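Long-range contact in ABC transporter substrate binding protein (Ribose) (Agrobacterium vitis, PDB 4WUT), which probably serves as the sugar-binding component of an ABC transporter and holds D-fucose between its two lobes in this structure: residues Y125-L139 / K286-V298. Numbering follows the deposited sequence.
Sequences YQAFLATDNKAAGEL and KVEKFIDTGVVVV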
# COMPACT_ATOMS: atom_id res chain seq x y z
N TYR A 125 8.96 -18.33 1.39
CA TYR A 125 7.52 -18.13 1.25
C TYR A 125 7.08 -18.60 -0.11
O TYR A 125 7.91 -18.75 -1.02
CB TYR A 125 7.13 -16.65 1.44
CG TYR A 125 7.74 -15.69 0.43
CD1 TYR A 125 9.00 -15.16 0.63
CD2 TYR A 125 7.04 -15.30 -0.68
CE1 TYR A 125 9.56 -14.29 -0.26
CE2 TYR A 125 7.59 -14.42 -1.60
CZ TYR A 125 8.84 -13.90 -1.37
OH TYR A 125 9.39 -13.02 -2.29
N GLN A 126 5.78 -18.85 -0.26
CA GLN A 126 5.31 -19.57 -1.44
C GLN A 126 4.51 -18.75 -2.44
O GLN A 126 4.30 -19.20 -3.56
CB GLN A 126 4.54 -20.83 -1.05
CG GLN A 126 5.36 -21.85 -0.31
CD GLN A 126 5.51 -21.53 1.15
OE1 GLN A 126 4.53 -21.21 1.82
NE2 GLN A 126 6.73 -21.59 1.67
N ALA A 127 4.04 -17.57 -2.05
CA ALA A 127 3.40 -16.68 -3.00
C ALA A 127 3.51 -15.24 -2.52
O ALA A 127 3.69 -14.99 -1.34
CB ALA A 127 1.94 -17.08 -3.23
N PHE A 128 3.41 -14.33 -3.48
CA PHE A 128 3.44 -12.90 -3.24
C PHE A 128 2.35 -12.25 -4.08
O PHE A 128 2.41 -12.29 -5.31
CB PHE A 128 4.82 -12.33 -3.62
CG PHE A 128 4.93 -10.84 -3.48
CD1 PHE A 128 4.51 -10.19 -2.34
CD2 PHE A 128 5.49 -10.09 -4.49
CE1 PHE A 128 4.62 -8.82 -2.23
CE2 PHE A 128 5.60 -8.71 -4.39
CZ PHE A 128 5.18 -8.08 -3.26
N LEU A 129 1.37 -11.66 -3.37
CA LEU A 129 0.22 -11.01 -4.00
C LEU A 129 0.29 -9.53 -3.73
O LEU A 129 0.29 -9.11 -2.57
CB LEU A 129 -1.09 -11.53 -3.41
CG LEU A 129 -1.52 -12.98 -3.58
CD1 LEU A 129 -0.70 -13.91 -2.72
CD2 LEU A 129 -2.99 -13.12 -3.24
N ALA A 130 0.35 -8.72 -4.76
CA ALA A 130 0.55 -7.29 -4.58
C ALA A 130 0.29 -6.53 -5.87
O ALA A 130 0.28 -7.10 -6.98
CB ALA A 130 1.98 -7.00 -4.08
N THR A 131 0.09 -5.23 -5.72
CA THR A 131 0.18 -4.31 -6.84
C THR A 131 1.56 -4.42 -7.51
O THR A 131 2.56 -4.63 -6.85
CB THR A 131 -0.02 -2.87 -6.35
OG1 THR A 131 -1.29 -2.76 -5.72
CG2 THR A 131 0.09 -1.84 -7.48
N ASP A 132 1.61 -4.31 -8.83
CA ASP A 132 2.87 -4.04 -9.49
C ASP A 132 3.24 -2.59 -9.20
O ASP A 132 2.85 -1.67 -9.93
CB ASP A 132 2.75 -4.28 -10.99
CG ASP A 132 4.01 -3.97 -11.76
OD1 ASP A 132 4.91 -3.29 -11.22
OD2 ASP A 132 4.11 -4.38 -12.93
N ASN A 133 3.94 -2.38 -8.09
CA ASN A 133 4.13 -1.02 -7.61
C ASN A 133 4.94 -0.09 -8.51
O ASN A 133 4.67 1.11 -8.59
CB ASN A 133 4.66 -1.01 -6.18
CG ASN A 133 3.58 -1.31 -5.20
OD1 ASN A 133 2.69 -0.49 -4.99
ND2 ASN A 133 3.58 -2.51 -4.65
N LYS A 134 5.94 -0.63 -9.19
CA LYS A 134 6.67 0.18 -10.15
C LYS A 134 5.72 0.68 -11.23
O LYS A 134 5.71 1.87 -11.54
CB LYS A 134 7.82 -0.60 -10.76
CG LYS A 134 8.56 0.13 -11.89
CD LYS A 134 9.63 -0.75 -12.51
CE LYS A 134 10.17 -0.13 -13.79
NZ LYS A 134 10.74 -1.17 -14.69
N ALA A 135 4.91 -0.24 -11.78
CA ALA A 135 3.95 0.14 -12.81
C ALA A 135 2.93 1.15 -12.29
O ALA A 135 2.61 2.10 -12.99
CB ALA A 135 3.24 -1.09 -13.39
N ALA A 136 2.48 0.97 -11.05
CA ALA A 136 1.50 1.86 -10.46
C ALA A 136 2.09 3.26 -10.23
O ALA A 136 1.41 4.27 -10.44
CB ALA A 136 0.96 1.28 -9.16
N GLY A 137 3.33 3.33 -9.77
CA GLY A 137 4.00 4.61 -9.63
C GLY A 137 4.16 5.30 -10.97
O GLY A 137 4.00 6.53 -11.06
N GLU A 138 4.45 4.53 -12.02
CA GLU A 138 4.55 5.08 -13.36
C GLU A 138 3.20 5.64 -13.82
O GLU A 138 3.17 6.69 -14.46
CB GLU A 138 5.12 4.04 -14.33
CG GLU A 138 6.59 3.80 -14.12
CD GLU A 138 7.17 2.72 -15.01
OE1 GLU A 138 6.45 2.21 -15.89
OE2 GLU A 138 8.37 2.40 -14.83
N LEU A 139 2.10 4.97 -13.51
CA LEU A 139 0.78 5.49 -13.92
C LEU A 139 0.53 6.84 -13.22
O LEU A 139 -0.01 7.78 -13.81
CB LEU A 139 -0.34 4.55 -13.51
CG LEU A 139 -1.15 3.71 -14.49
CD1 LEU A 139 -0.65 3.68 -15.91
CD2 LEU A 139 -1.19 2.34 -13.88
N LYS A 286 -0.62 -26.79 -5.86
CA LYS A 286 0.26 -25.86 -6.54
C LYS A 286 -0.41 -24.53 -6.55
O LYS A 286 -1.63 -24.46 -6.72
CB LYS A 286 0.46 -26.30 -8.00
CG LYS A 286 1.12 -27.64 -8.17
CD LYS A 286 2.60 -27.53 -8.01
CE LYS A 286 3.32 -28.42 -9.00
NZ LYS A 286 3.03 -29.85 -8.77
N VAL A 287 0.37 -23.47 -6.39
CA VAL A 287 -0.15 -22.11 -6.45
C VAL A 287 0.70 -21.26 -7.39
O VAL A 287 1.84 -21.60 -7.70
CB VAL A 287 -0.20 -21.42 -5.07
CG1 VAL A 287 -1.05 -22.24 -4.10
CG2 VAL A 287 1.22 -21.18 -4.54
N GLU A 288 0.14 -20.17 -7.86
CA GLU A 288 0.86 -19.21 -8.68
C GLU A 288 1.71 -18.34 -7.74
O GLU A 288 1.17 -17.70 -6.83
CB GLU A 288 -0.14 -18.35 -9.42
CG GLU A 288 0.43 -17.44 -10.48
CD GLU A 288 -0.68 -16.72 -11.25
OE1 GLU A 288 -1.87 -17.07 -11.06
OE2 GLU A 288 -0.35 -15.82 -12.04
N LYS A 289 3.01 -18.30 -7.96
CA LYS A 289 3.88 -17.66 -6.97
C LYS A 289 3.81 -16.14 -6.99
O LYS A 289 3.95 -15.50 -5.95
CB LYS A 289 5.33 -18.12 -7.13
CG LYS A 289 6.20 -17.68 -5.97
CD LYS A 289 7.56 -18.36 -5.97
CE LYS A 289 8.12 -18.52 -4.56
NZ LYS A 289 8.02 -17.27 -3.83
N PHE A 290 3.58 -15.54 -8.14
CA PHE A 290 3.52 -14.10 -8.23
C PHE A 290 2.18 -13.70 -8.81
O PHE A 290 1.84 -14.06 -9.93
CB PHE A 290 4.71 -13.56 -9.02
CG PHE A 290 6.03 -13.84 -8.36
CD1 PHE A 290 6.38 -13.17 -7.19
CD2 PHE A 290 6.91 -14.77 -8.86
CE1 PHE A 290 7.59 -13.41 -6.55
CE2 PHE A 290 8.12 -15.02 -8.22
CZ PHE A 290 8.45 -14.33 -7.06
N ILE A 291 1.41 -12.99 -8.00
CA ILE A 291 0.05 -12.62 -8.32
C ILE A 291 -0.06 -11.09 -8.28
O ILE A 291 0.23 -10.44 -7.27
CB ILE A 291 -0.94 -13.32 -7.35
CG1 ILE A 291 -0.79 -14.85 -7.42
CG2 ILE A 291 -2.37 -12.86 -7.61
CD1 ILE A 291 -1.39 -15.61 -6.25
N ASP A 292 -0.46 -10.53 -9.41
CA ASP A 292 -0.66 -9.09 -9.57
C ASP A 292 -2.13 -8.83 -9.26
O ASP A 292 -3.01 -9.31 -9.99
CB ASP A 292 -0.36 -8.72 -11.03
CG ASP A 292 -0.61 -7.25 -11.36
OD1 ASP A 292 -1.16 -6.52 -10.51
OD2 ASP A 292 -0.29 -6.84 -12.50
N THR A 293 -2.39 -8.08 -8.21
CA THR A 293 -3.75 -7.85 -7.72
C THR A 293 -4.40 -6.63 -8.36
O THR A 293 -5.54 -6.29 -8.05
CB THR A 293 -3.79 -7.76 -6.18
OG1 THR A 293 -2.69 -6.97 -5.70
CG2 THR A 293 -3.69 -9.16 -5.55
N GLY A 294 -3.68 -5.98 -9.27
CA GLY A 294 -4.25 -5.01 -10.19
C GLY A 294 -4.33 -3.59 -9.67
O GLY A 294 -4.16 -3.36 -8.50
N VAL A 295 -4.61 -2.64 -10.56
CA VAL A 295 -4.78 -1.26 -10.16
C VAL A 295 -5.79 -0.59 -11.07
O VAL A 295 -5.97 -0.98 -12.23
CB VAL A 295 -3.48 -0.44 -10.22
CG1 VAL A 295 -2.58 -0.78 -9.06
CG2 VAL A 295 -2.78 -0.64 -11.56
N VAL A 296 -6.44 0.43 -10.52
CA VAL A 296 -7.30 1.31 -11.29
C VAL A 296 -6.96 2.75 -10.92
O VAL A 296 -6.92 3.11 -9.73
CB VAL A 296 -8.77 1.04 -10.98
CG1 VAL A 296 -9.69 1.97 -11.82
CG2 VAL A 296 -9.11 -0.41 -11.22
N VAL A 297 -6.69 3.58 -11.92
CA VAL A 297 -6.50 5.00 -11.68
C VAL A 297 -7.87 5.64 -11.68
O VAL A 297 -8.54 5.70 -12.71
CB VAL A 297 -5.60 5.65 -12.75
CG1 VAL A 297 -5.47 7.15 -12.49
CG2 VAL A 297 -4.21 5.00 -12.73
N VAL A 298 -8.28 6.10 -10.51
CA VAL A 298 -9.62 6.62 -10.30
C VAL A 298 -9.60 8.15 -10.37
O VAL A 298 -8.82 8.80 -9.66
CB VAL A 298 -10.18 6.19 -8.93
CG1 VAL A 298 -11.46 6.92 -8.64
CG2 VAL A 298 -10.40 4.69 -8.86
O HOH W 1 -3.36 -4.35 -6.18
O HOH W 2 -0.90 -3.97 -10.36
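With CG anti to the backbone N (chi1 -170°), Lys289 runs out nearly extended and bends at its last torsion (chi4 -47°), which carries its ammonium to Tyr125. There NZ donates to Tyr125 O at 3.2 Å, from above the carbonyl plane, and lies 4.2 Å from the centroid of the Tyr125 ring in an off-centre cation-pi contact. Tyr125 has its CG between N and carbonyl carbon (chi1 62°), a position that brings the CD2/CE2 side of the ring near Lys289 NZ.

Beyond this clasp, strands 127-130 and 290-292 pair in parallel. Phe128 N to Lys289 O, Ile291 N to Phe128 O and Ala130 N to Ile291 O form the ladder, which Thr293 N extends to Ala130 O. Leu129 and Ile291 lie side by side on one face, Leu129 CG 3.8 Å from Ile291 CD1, where helix 267-282 packs on Leu129; on the other, Phe290 CD1 approaches the edge of the Phe128 ring.

Past the ladder, both segments pass from one lobe to the other. One water joins Thr131 OG1, Thr293 OG1 and Gly294 O, and Thr131 OG1 also bonds Gln265 of the sugar pocket. A second water links Asp132 N to Asp292 OD1. Asp132 caps helix 133-148 through Ala135 N, whereas Asp292 OD1 closes an Asx turn onto Gly294 N. Thr131 CG2 presses tightly on Val295 CG1 (3.3 Å), and Leu139 CG rests against Val297 CG2 at 3.8 Å.

Direct backbone bonds thus give way to water bridges and apolar packing at the interlobe crossing, consistent with a hinge that can flex as periplasmic binding proteins close around sugar.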